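Local coordinates for flagellar regulatory protein C (PDB 4QHS), which probably couples ATP hydrolysis in its heptameric AAA+ domain to activation of sigma-54-dependent transcription of flagellar genes in Vibrio cholerae, at residues Y228-P231 with E236-N239. Sequence-based numbering, arbitrary orientation.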
loop_
_atom_site.group_PDB
_atom_site.type_symbol
_atom_site.label_atom_id
_atom_site.label_comp_id
_atom_site.label_asym_id
_atom_site.label_seq_id
_atom_site.Cartn_x
_atom_site.Cartn_y
_atom_site.Cartn_z
ATOM N N TYR A 228 -49.596 15.507 1.299
ATOM C CA TYR A 228 -48.519 14.566 1.310
ATOM C C TYR A 228 -47.307 15.364 1.644
ATOM O O TYR A 228 -47.136 16.439 1.123
ATOM C CB TYR A 228 -48.390 13.946 -0.059
ATOM C CG TYR A 228 -47.236 13.015 -0.218
ATOM C CD1 TYR A 228 -47.137 11.893 0.538
ATOM C CD2 TYR A 228 -46.257 13.259 -1.138
ATOM C CE1 TYR A 228 -46.100 11.047 0.397
ATOM C CE2 TYR A 228 -45.213 12.410 -1.286
ATOM C CZ TYR A 228 -45.138 11.303 -0.516
ATOM O OH TYR A 228 -44.114 10.449 -0.648
ATOM N N PRO A 229 -46.469 14.856 2.527
ATOM C CA PRO A 229 -45.322 15.623 3.009
ATOM C C PRO A 229 -44.201 15.867 2.007
ATOM O O PRO A 229 -43.318 16.628 2.298
ATOM C CB PRO A 229 -44.829 14.803 4.182
ATOM C CG PRO A 229 -45.407 13.544 4.030
ATOM C CD PRO A 229 -46.671 13.657 3.327
ATOM N N TRP A 230 -44.254 15.248 0.845
ATOM C CA TRP A 230 -43.266 15.449 -0.209
ATOM C C TRP A 230 -41.807 15.314 0.177
ATOM O O TRP A 230 -41.036 16.200 -0.017
ATOM C CB TRP A 230 -43.510 16.741 -0.944
ATOM C CG TRP A 230 -44.791 16.705 -1.579
ATOM C CD1 TRP A 230 -45.890 17.353 -1.196
ATOM C CD2 TRP A 230 -45.156 15.927 -2.704
ATOM N NE1 TRP A 230 -46.918 17.052 -2.004
ATOM C CE2 TRP A 230 -46.496 16.172 -2.949
ATOM C CE3 TRP A 230 -44.473 15.051 -3.529
ATOM C CZ2 TRP A 230 -47.168 15.589 -3.977
ATOM C CZ3 TRP A 230 -45.130 14.473 -4.530
ATOM C CH2 TRP A 230 -46.467 14.740 -4.765
ATOM N N PRO A 231 -41.436 14.165 0.688
ATOM C CA PRO A 231 -40.052 13.888 1.018
ATOM C C PRO A 231 -39.090 14.193 -0.112
ATOM O O PRO A 231 -37.994 14.597 0.155
ATOM C CB PRO A 231 -40.064 12.398 1.308
ATOM C CG PRO A 231 -41.398 11.931 0.996
ATOM C CD PRO A 231 -42.303 13.051 1.037
ATOM N N GLU A 236 -40.110 14.732 -6.832
ATOM C CA GLU A 236 -41.062 13.705 -6.526
ATOM C C GLU A 236 -42.367 14.109 -7.141
ATOM O O GLU A 236 -43.052 13.301 -7.678
ATOM C CB GLU A 236 -41.203 13.515 -5.029
ATOM C CG GLU A 236 -42.121 12.414 -4.639
ATOM C CD GLU A 236 -42.134 12.130 -3.156
ATOM O OE1 GLU A 236 -41.807 12.993 -2.359
ATOM O OE2 GLU A 236 -42.479 11.029 -2.769
ATOM N N LEU A 237 -42.686 15.382 -7.081
ATOM C CA LEU A 237 -43.949 15.867 -7.585
ATOM C C LEU A 237 -43.979 15.691 -9.070
ATOM O O LEU A 237 -44.957 15.263 -9.620
ATOM C CB LEU A 237 -44.169 17.322 -7.212
ATOM C CG LEU A 237 -45.383 18.010 -7.802
ATOM C CD1 LEU A 237 -46.613 17.348 -7.300
ATOM C CD2 LEU A 237 -45.411 19.432 -7.417
ATOM N N ASP A 238 -42.875 16.002 -9.702
ATOM C CA ASP A 238 -42.771 15.831 -11.114
ATOM C C ASP A 238 -43.066 14.399 -11.449
ATOM O O ASP A 238 -43.799 14.129 -12.353
ATOM C CB ASP A 238 -41.399 16.217 -11.608
ATOM C CG ASP A 238 -41.443 16.912 -12.922
ATOM O OD1 ASP A 238 -41.990 16.356 -13.867
ATOM O OD2 ASP A 238 -40.929 18.023 -13.027
ATOM N N ASN A 239 -42.508 13.484 -10.694
ATOM C CA ASN A 239 -42.792 12.096 -10.919
ATOM C C ASN A 239 -44.266 11.766 -10.822
ATOM O O ASN A 239 -44.787 11.086 -11.662
ATOM C CB ASN A 239 -42.020 11.219 -9.952
ATOM C CG ASN A 239 -40.703 10.786 -10.491
ATOM O OD1 ASN A 239 -40.250 11.272 -11.497
ATOM N ND2 ASN A 239 -40.077 9.865 -9.814
#
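The carboxylate of Glu236 is held through both oxygens: OE2 accepts the hydroxyl of Tyr228, while OE1 accepts the backbone N-H of Gly232, four residues earlier in the chain. The Tyr228 OH to Glu236 OE2 bond measures 2.7 Å and reaches OE2 on its syn side, with the donor 32° out of the carboxylate plane. Glu236 reaches back to the loop because CG lies anti to the backbone N (chi1 -177°) and the chain stays extended beyond it. OE1 of Glu236 also lies 3.3 Å from N of Pro231, but this imide nitrogen carries no hydrogen, so the approach is packing and not a hydrogen bond.

Next to this polar link the indole of Trp230, projecting from the loop, packs between the Tyr228 ring and the side chain of Leu237. CD2 of Tyr228 sits over the centre of one indole face, and CB of Leu237 lies over the rim of the opposite face. CH2 of Trp230 meets Leu237 CD1 at 3.6 Å, and the aliphatic CG of Glu236 is 3.6 Å from Trp230 CZ3. NE1 of Trp230 is satisfied by the carbonyl of Leu225, near the end of helix 219-226, which ties the ring to the preceding helix.

The contact thus closes the turn between helices 219-226 and 233-247 in the lid domain, where Leu237 also packs on helix 195-208 and Glu236 touches Tyr176 of a neighbouring subunit. Two N-H or O-H donors on one carboxylate would probably favour its ionised form and restrict its rotation, which is consistent with the loop being held against the first turn of helix 233-247.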